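Side-chain contacts in cytosolic IMP-GMP specific 5'-nucleotidase (Legionella pneumophila subsp. pneumophila, PDB 4OHF), which probably hydrolyses IMP and GMP to their nucleosides and phosphate as a magnesium-dependent cytosolic 5'-nucleotidase of the HAD superfamily: residues B[43-48]-B[59-64]; B[52-57]-B[157-162]; B[193-198]-B[203-208]. All blocks are in the same frame, centred on the assembly; numbering follows the deposited sequence.

Contact 1: B[43-48]-B[59-64]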
# COMPACT_ATOMS: atom_id res chain seq x y z
N LEU B 43 24.19 -26.32 8.40
CA LEU B 43 24.49 -25.69 7.12
C LEU B 43 24.33 -24.17 7.16
O LEU B 43 25.17 -23.45 6.63
CB LEU B 43 23.59 -26.27 6.02
CG LEU B 43 23.71 -27.77 5.75
CD1 LEU B 43 22.70 -28.19 4.71
CD2 LEU B 43 25.12 -28.10 5.30
N VAL B 44 23.25 -23.68 7.77
CA VAL B 44 22.98 -22.24 7.86
C VAL B 44 23.94 -21.52 8.78
O VAL B 44 24.38 -20.41 8.48
CB VAL B 44 21.54 -21.96 8.36
CG1 VAL B 44 21.35 -20.47 8.61
CG2 VAL B 44 20.53 -22.42 7.33
N LYS B 45 24.26 -22.14 9.90
CA LYS B 45 25.18 -21.54 10.86
C LYS B 45 26.56 -21.47 10.22
O LYS B 45 27.31 -20.51 10.43
CB LYS B 45 25.23 -22.38 12.14
CG LYS B 45 26.00 -21.73 13.27
CD LYS B 45 25.93 -22.57 14.53
CE LYS B 45 26.44 -23.98 14.26
NZ LYS B 45 26.45 -24.81 15.50
N GLU B 46 26.89 -22.48 9.44
CA GLU B 46 28.17 -22.55 8.75
C GLU B 46 28.28 -21.44 7.72
O GLU B 46 29.22 -20.65 7.75
CB GLU B 46 28.30 -23.91 8.07
CG GLU B 46 29.49 -24.06 7.16
CD GLU B 46 29.32 -25.22 6.21
OE1 GLU B 46 29.12 -26.36 6.69
OE2 GLU B 46 29.36 -24.99 4.98
N ARG B 47 27.31 -21.37 6.82
CA ARG B 47 27.28 -20.36 5.76
C ARG B 47 27.40 -18.94 6.30
O ARG B 47 27.79 -18.02 5.57
CB ARG B 47 26.01 -20.50 4.93
CG ARG B 47 25.89 -19.50 3.79
CD ARG B 47 27.07 -19.62 2.85
NE ARG B 47 27.13 -20.95 2.25
CZ ARG B 47 26.48 -21.29 1.14
NH1 ARG B 47 25.73 -20.40 0.50
NH2 ARG B 47 26.58 -22.54 0.67
N LEU B 48 27.07 -18.75 7.58
CA LEU B 48 27.16 -17.43 8.20
C LEU B 48 28.60 -17.07 8.56
O LEU B 48 29.08 -15.99 8.24
CB LEU B 48 26.30 -17.37 9.46
CG LEU B 48 24.81 -17.16 9.25
CD1 LEU B 48 24.09 -17.23 10.59
CD2 LEU B 48 24.58 -15.80 8.59
N LYS B 59 30.30 -20.79 15.65
CA LYS B 59 30.54 -22.19 15.29
C LYS B 59 30.35 -23.07 16.52
O LYS B 59 30.10 -24.27 16.40
CB LYS B 59 31.97 -22.36 14.76
CG LYS B 59 32.32 -21.47 13.58
CD LYS B 59 33.79 -21.62 13.19
CE LYS B 59 34.19 -20.66 12.08
NZ LYS B 59 35.64 -20.74 11.76
N LYS B 60 30.47 -22.47 17.70
CA LYS B 60 30.33 -23.20 18.96
C LYS B 60 28.86 -23.43 19.36
O LYS B 60 28.56 -24.30 20.18
CB LYS B 60 31.06 -22.44 20.06
CG LYS B 60 31.91 -23.30 20.98
CD LYS B 60 32.77 -22.43 21.90
CE LYS B 60 33.66 -23.28 22.80
NZ LYS B 60 32.85 -24.17 23.68
N PHE B 61 27.96 -22.65 18.78
CA PHE B 61 26.53 -22.75 19.07
C PHE B 61 26.00 -24.18 19.03
O PHE B 61 26.24 -24.92 18.07
CB PHE B 61 25.72 -21.88 18.10
CG PHE B 61 25.78 -20.41 18.39
CD1 PHE B 61 25.15 -19.50 17.55
CD2 PHE B 61 26.46 -19.93 19.51
CE1 PHE B 61 25.18 -18.13 17.82
CE2 PHE B 61 26.50 -18.57 19.79
CZ PHE B 61 25.86 -17.67 18.94
N LYS B 62 25.26 -24.56 20.06
CA LYS B 62 24.69 -25.90 20.15
C LYS B 62 23.22 -25.87 19.78
O LYS B 62 22.49 -24.97 20.17
CB LYS B 62 24.87 -26.46 21.57
CG LYS B 62 25.79 -27.67 21.64
CD LYS B 62 27.14 -27.37 21.02
CE LYS B 62 28.02 -28.61 20.91
NZ LYS B 62 29.31 -28.32 20.21
N PHE B 63 22.79 -26.88 19.02
CA PHE B 63 21.41 -26.97 18.58
C PHE B 63 20.56 -27.89 19.45
O PHE B 63 20.86 -29.07 19.61
CB PHE B 63 21.35 -27.45 17.13
CG PHE B 63 19.96 -27.78 16.65
CD1 PHE B 63 19.46 -29.07 16.74
CD2 PHE B 63 19.14 -26.79 16.12
CE1 PHE B 63 18.17 -29.38 16.30
CE2 PHE B 63 17.85 -27.08 15.68
CZ PHE B 63 17.37 -28.37 15.77
N ASN B 64 19.51 -27.32 20.03
CA ASN B 64 18.58 -28.09 20.86
C ASN B 64 17.17 -27.92 20.31
O ASN B 64 16.53 -26.88 20.49
CB ASN B 64 18.64 -27.63 22.32
CG ASN B 64 17.48 -28.18 23.14
OD1 ASN B 64 17.06 -29.32 22.98
ND2 ASN B 64 16.96 -27.35 24.03
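This is a surface contact in which a lysine of helix 33-51, K45, reaches the loop that follows the same helix and bonds to the backbone of F61. Both segments lie in the long insertion between core strand 19-22 and helix 189-200, probably the C1-type cap of HAD enzymes. One hydrogen bond crosses: K45 NZ donates to F61 O at 2.6 Å. The C=O...N angle is 140°, and the nitrogen is tilted 24° from the carbonyl plane. The K45 chain runs extended from the helix and then bends at its third torsion (chi3 57°), which turns NZ onto the carbonyl. K59 O is farther from the ammonium and is not bonded to it. K59 NZ makes a salt bridge with E56, and the K59 side chain touches A49 of helix 33-51.

The F61 ring leads away from 43-48 and packs on Y41, earlier on the same helix, and on Q138 and L139 of helix 129-143. The loop is thus joined to helix 33-51 by one bond and to helices 33-51 and 129-143 by the F61 ring. Closer to the helix than the ammonium, the aliphatic part of K45 also touches: K45 CD rests 3.6 Å from F61 CB.

Contact 2: B[52-57]-B[157-162]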
# COMPACT_ATOMS: atom_id res chain seq x y z
N PHE B 52 29.58 -14.64 5.45
CA PHE B 52 29.16 -13.40 6.10
C PHE B 52 30.14 -12.90 7.15
O PHE B 52 29.95 -11.82 7.70
CB PHE B 52 27.77 -13.56 6.71
CG PHE B 52 26.67 -13.23 5.75
CD1 PHE B 52 26.32 -11.91 5.50
CD2 PHE B 52 26.05 -14.23 5.02
CE1 PHE B 52 25.36 -11.59 4.55
CE2 PHE B 52 25.08 -13.93 4.06
CZ PHE B 52 24.74 -12.59 3.83
N HIS B 53 31.17 -13.68 7.42
CA HIS B 53 32.21 -13.28 8.36
C HIS B 53 31.65 -12.85 9.72
O HIS B 53 31.79 -11.70 10.13
CB HIS B 53 33.02 -12.13 7.74
CG HIS B 53 33.43 -12.39 6.32
ND1 HIS B 53 33.51 -11.38 5.38
CD2 HIS B 53 33.76 -13.53 5.68
CE1 HIS B 53 33.87 -11.90 4.21
NE2 HIS B 53 34.03 -13.20 4.37
N TYR B 54 31.02 -13.79 10.42
CA TYR B 54 30.46 -13.54 11.74
C TYR B 54 31.45 -14.05 12.79
O TYR B 54 32.36 -14.82 12.45
CB TYR B 54 29.12 -14.28 11.91
CG TYR B 54 27.88 -13.47 11.59
CD1 TYR B 54 27.07 -12.97 12.61
CD2 TYR B 54 27.50 -13.22 10.26
CE1 TYR B 54 25.91 -12.25 12.32
CE2 TYR B 54 26.35 -12.49 9.97
CZ TYR B 54 25.56 -12.01 11.00
OH TYR B 54 24.41 -11.30 10.71
N PRO B 55 31.30 -13.64 14.06
CA PRO B 55 32.21 -14.09 15.11
C PRO B 55 32.50 -15.59 15.06
O PRO B 55 31.60 -16.40 14.84
CB PRO B 55 31.47 -13.69 16.39
CG PRO B 55 30.80 -12.42 15.98
CD PRO B 55 30.26 -12.75 14.60
N GLU B 56 33.77 -15.95 15.25
CA GLU B 56 34.19 -17.34 15.23
C GLU B 56 33.48 -18.11 16.34
O GLU B 56 33.47 -19.34 16.38
CB GLU B 56 35.70 -17.43 15.43
CG GLU B 56 36.52 -17.06 14.20
CD GLU B 56 36.82 -18.26 13.31
OE1 GLU B 56 37.28 -18.05 12.16
OE2 GLU B 56 36.61 -19.41 13.76
N GLU B 57 32.87 -17.36 17.25
CA GLU B 57 32.17 -17.94 18.38
C GLU B 57 30.89 -18.71 18.00
O GLU B 57 30.53 -19.69 18.65
CB GLU B 57 31.84 -16.83 19.39
CG GLU B 57 31.46 -17.33 20.77
CD GLU B 57 32.56 -18.16 21.42
OE1 GLU B 57 32.90 -19.23 20.86
OE2 GLU B 57 33.08 -17.76 22.48
N ALA B 157 18.75 -11.02 11.19
CA ALA B 157 17.60 -11.77 10.69
C ALA B 157 17.62 -11.90 9.18
O ALA B 157 17.31 -12.97 8.65
CB ALA B 157 16.31 -11.09 11.12
N GLN B 158 17.98 -10.83 8.48
CA GLN B 158 18.03 -10.87 7.01
C GLN B 158 19.20 -11.72 6.51
O GLN B 158 19.07 -12.44 5.50
CB GLN B 158 18.11 -9.46 6.45
CG GLN B 158 16.86 -8.63 6.78
CD GLN B 158 16.90 -7.24 6.18
OE1 GLN B 158 17.86 -6.50 6.37
NE2 GLN B 158 15.84 -6.88 5.45
N ASP B 159 20.33 -11.64 7.19
CA ASP B 159 21.48 -12.45 6.79
C ASP B 159 21.11 -13.91 6.90
O ASP B 159 21.29 -14.68 5.94
CB ASP B 159 22.70 -12.18 7.69
CG ASP B 159 23.35 -10.83 7.41
OD1 ASP B 159 23.14 -10.25 6.31
OD2 ASP B 159 24.10 -10.35 8.29
N VAL B 160 20.58 -14.29 8.06
CA VAL B 160 20.17 -15.66 8.31
C VAL B 160 19.19 -16.13 7.24
O VAL B 160 19.34 -17.23 6.72
CB VAL B 160 19.51 -15.80 9.70
CG1 VAL B 160 18.95 -17.18 9.87
CG2 VAL B 160 20.53 -15.53 10.79
N GLN B 161 18.21 -15.29 6.89
CA GLN B 161 17.23 -15.67 5.87
C GLN B 161 17.94 -15.90 4.54
O GLN B 161 17.58 -16.80 3.78
CB GLN B 161 16.16 -14.59 5.69
CG GLN B 161 15.11 -14.92 4.62
CD GLN B 161 14.32 -16.19 4.94
OE1 GLN B 161 13.75 -16.33 6.02
NE2 GLN B 161 14.28 -17.11 3.98
N TYR B 162 18.95 -15.08 4.28
CA TYR B 162 19.72 -15.20 3.05
C TYR B 162 20.40 -16.57 3.00
O TYR B 162 20.36 -17.25 1.97
CB TYR B 162 20.76 -14.08 2.97
CG TYR B 162 21.68 -14.16 1.77
CD1 TYR B 162 22.89 -14.87 1.82
CD2 TYR B 162 21.34 -13.54 0.57
CE1 TYR B 162 23.73 -14.95 0.71
CE2 TYR B 162 22.17 -13.62 -0.55
CZ TYR B 162 23.37 -14.32 -0.47
OH TYR B 162 24.19 -14.40 -1.58
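D159 and Y162 of helix 153-170 reach F52 and Y54 through different first torsions. D159 has CG beside its backbone N (chi1 -74°), which carries the carboxylate out to both aromatic residues. Y162, one turn further along the helix, has CG anti to its backbone N (chi1 177°), and this lays its ring beside the phenyl of F52. The contact ties the loop after helix 33-51 to helix 153-170 within the insertion that is probably the C1-type cap of the HAD fold. H53 leaves the preceding helix with positive phi, and the chain turns there between the two aromatic residues.

F52 meets its partners on two parts of its ring. D159 CB sits over one face, a CH-pi contact of 4.2 Å from CB to the ring centroid, displaced toward the rim. Y162 CD1 lies at the edge, near the ring plane, 3.3 Å from F52 CE2. The two rings are oblique, with centroids 5.4 Å apart.

Y54 is buried. Its ring also packs on M150 and P151 of the loop before the helix and on I156 of the helix itself. The carboxylate of D159 comes to the hydroxyl end of this ring, near the ring plane, with its own plane turned 89° from it. D159 therefore serves two aromatic residues: OD1 approaches F52 CE1, while Y54 OH donates a hydrogen bond of 2.6 Å to the anti lone pair of D159 OD2.

Contact 3: B[193-198]-B[203-208]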
# COMPACT_ATOMS: atom_id res chain seq x y z
N GLU B 193 0.22 -48.00 -0.07
CA GLU B 193 -1.07 -48.67 -0.08
C GLU B 193 -2.17 -47.62 -0.23
O GLU B 193 -3.12 -47.81 -0.99
CB GLU B 193 -1.30 -49.46 1.21
CG GLU B 193 -0.29 -50.57 1.49
CD GLU B 193 0.13 -51.34 0.23
OE1 GLU B 193 -0.77 -51.72 -0.58
OE2 GLU B 193 1.35 -51.59 0.05
N GLY B 194 -2.01 -46.51 0.49
CA GLY B 194 -2.98 -45.44 0.44
C GLY B 194 -3.18 -44.85 -0.93
O GLY B 194 -4.31 -44.66 -1.37
N LEU B 195 -2.08 -44.56 -1.62
CA LEU B 195 -2.18 -44.03 -2.96
C LEU B 195 -2.92 -45.03 -3.83
O LEU B 195 -3.87 -44.68 -4.53
CB LEU B 195 -0.79 -43.75 -3.51
CG LEU B 195 -0.09 -42.58 -2.82
CD1 LEU B 195 1.35 -42.47 -3.28
CD2 LEU B 195 -0.85 -41.31 -3.11
N LYS B 196 -2.49 -46.29 -3.78
CA LYS B 196 -3.14 -47.32 -4.57
C LYS B 196 -4.62 -47.31 -4.26
O LYS B 196 -5.46 -47.32 -5.15
CB LYS B 196 -2.54 -48.68 -4.27
CG LYS B 196 -1.23 -48.95 -4.98
CD LYS B 196 -0.92 -50.42 -4.89
CE LYS B 196 0.40 -50.78 -5.54
NZ LYS B 196 0.62 -52.26 -5.53
N HIS B 197 -4.95 -47.28 -2.98
CA HIS B 197 -6.33 -47.24 -2.58
C HIS B 197 -7.06 -46.16 -3.38
O HIS B 197 -7.96 -46.46 -4.16
CB HIS B 197 -6.44 -46.93 -1.09
CG HIS B 197 -7.82 -47.12 -0.54
ND1 HIS B 197 -8.30 -46.40 0.54
CD2 HIS B 197 -8.82 -47.97 -0.90
CE1 HIS B 197 -9.53 -46.79 0.81
NE2 HIS B 197 -9.87 -47.74 -0.04
N PHE B 198 -6.64 -44.91 -3.20
CA PHE B 198 -7.26 -43.79 -3.90
C PHE B 198 -7.32 -43.93 -5.42
O PHE B 198 -8.34 -43.62 -6.03
CB PHE B 198 -6.55 -42.48 -3.55
CG PHE B 198 -7.09 -41.80 -2.32
CD1 PHE B 198 -7.46 -40.46 -2.35
CD2 PHE B 198 -7.23 -42.49 -1.12
CE1 PHE B 198 -7.97 -39.82 -1.22
CE2 PHE B 198 -7.73 -41.86 0.02
CZ PHE B 198 -8.10 -40.53 -0.04
N LYS B 203 -9.27 -41.90 -8.53
CA LYS B 203 -8.62 -40.65 -8.14
C LYS B 203 -7.32 -40.47 -8.92
O LYS B 203 -6.59 -41.42 -9.15
CB LYS B 203 -8.31 -40.69 -6.65
CG LYS B 203 -8.91 -39.58 -5.84
CD LYS B 203 -10.42 -39.67 -5.81
CE LYS B 203 -10.98 -38.69 -4.81
NZ LYS B 203 -12.46 -38.63 -4.92
N LYS B 204 -7.03 -39.24 -9.34
CA LYS B 204 -5.79 -38.97 -10.04
C LYS B 204 -4.87 -38.29 -9.04
O LYS B 204 -5.28 -37.37 -8.34
CB LYS B 204 -6.02 -38.05 -11.24
CG LYS B 204 -6.53 -38.74 -12.49
CD LYS B 204 -6.66 -37.72 -13.61
CE LYS B 204 -7.19 -38.30 -14.90
NZ LYS B 204 -7.36 -37.20 -15.92
N ILE B 205 -3.62 -38.73 -8.98
CA ILE B 205 -2.68 -38.15 -8.05
C ILE B 205 -1.48 -37.56 -8.75
O ILE B 205 -0.88 -38.20 -9.61
CB ILE B 205 -2.22 -39.23 -7.05
CG1 ILE B 205 -3.44 -39.83 -6.37
CG2 ILE B 205 -1.26 -38.63 -6.03
CD1 ILE B 205 -3.14 -41.00 -5.51
N PHE B 206 -1.13 -36.33 -8.40
CA PHE B 206 0.04 -35.70 -9.00
C PHE B 206 0.95 -35.09 -7.94
O PHE B 206 0.50 -34.72 -6.85
CB PHE B 206 -0.39 -34.64 -10.05
CG PHE B 206 -1.07 -33.41 -9.48
CD1 PHE B 206 -0.32 -32.25 -9.18
CD2 PHE B 206 -2.46 -33.36 -9.35
CE1 PHE B 206 -0.97 -31.07 -8.76
CE2 PHE B 206 -3.11 -32.18 -8.94
CZ PHE B 206 -2.35 -31.03 -8.64
N ILE B 207 2.23 -35.01 -8.26
CA ILE B 207 3.22 -34.44 -7.37
C ILE B 207 3.48 -33.00 -7.78
O ILE B 207 3.56 -32.68 -8.96
CB ILE B 207 4.54 -35.23 -7.43
CG1 ILE B 207 4.31 -36.63 -6.85
CG2 ILE B 207 5.64 -34.50 -6.66
CD1 ILE B 207 5.52 -37.50 -6.90
N LEU B 208 3.61 -32.11 -6.79
CA LEU B 208 3.88 -30.70 -7.07
C LEU B 208 4.96 -30.31 -6.06
O LEU B 208 4.66 -29.90 -4.93
CB LEU B 208 2.61 -29.87 -6.87
CG LEU B 208 2.64 -28.37 -7.20
CD1 LEU B 208 2.87 -28.18 -8.70
CD2 LEU B 208 1.31 -27.73 -6.80
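K203 is held at both ends: its backbone N bonds to F198 O across the contact, and its ammonium NZ is gripped by the carbonyls of M14 and P442 and, more weakly, of I17. The backbone bond from K203 N to F198 O is 3.2 Å long with an N-H...O angle of 148°. It closes the short connection between helix 189-200 and strand 204-208.

The rest is apolar. I205 CD1 reaches back to the helix and meets L195 CD2 at 3.3 Å. I205 CG2 lies 4.0 Å from L195 CD2. I205 CD1 also lies 4.2 Å from F198 CB. K203 bends at its second torsion (chi2 66°). Its CG passes obliquely by the F198 ring, 3.9 Å from F198 CD1, before the chain leads off to its carbonyl partners. All four touching residues are buried. Beyond them, helix 189-200 meets I366 and C362 of the second subunit through E193 and H197.

This is the alpha/beta packing of the Rossmann-like HAD core. L195 and I205 both pack on L22, and F198 packs on I20 of strand 19-22. L195 also touches L28 of helix 24-28. Strand 204-208 runs parallel to strands 19-22 and 240-243 on its two sides.

Contacts 1 and 2 are neighbours, with centres 10 Å apart. They cross along the chain: 43-48, 52-57, 59-64, then 157-162. L48 joins them by packing on Y54, D159 and V160. Contact 1 joins helix 33-51 to the loop after it, and contact 2 joins that loop to helix 153-170. Contact 3 comes later in sequence, its centre 38 Å from contact 1 and 42 Å from contact 2. It packs helix 189-200 on strand 204-208, beside strand 19-22, which leads to the magnesium ligand D23. The I205 side chain is about 11 Å from that of D23. Contacts 1 and 2 thus belong to the probable cap, and contact 3 to the core that carries the magnesium site.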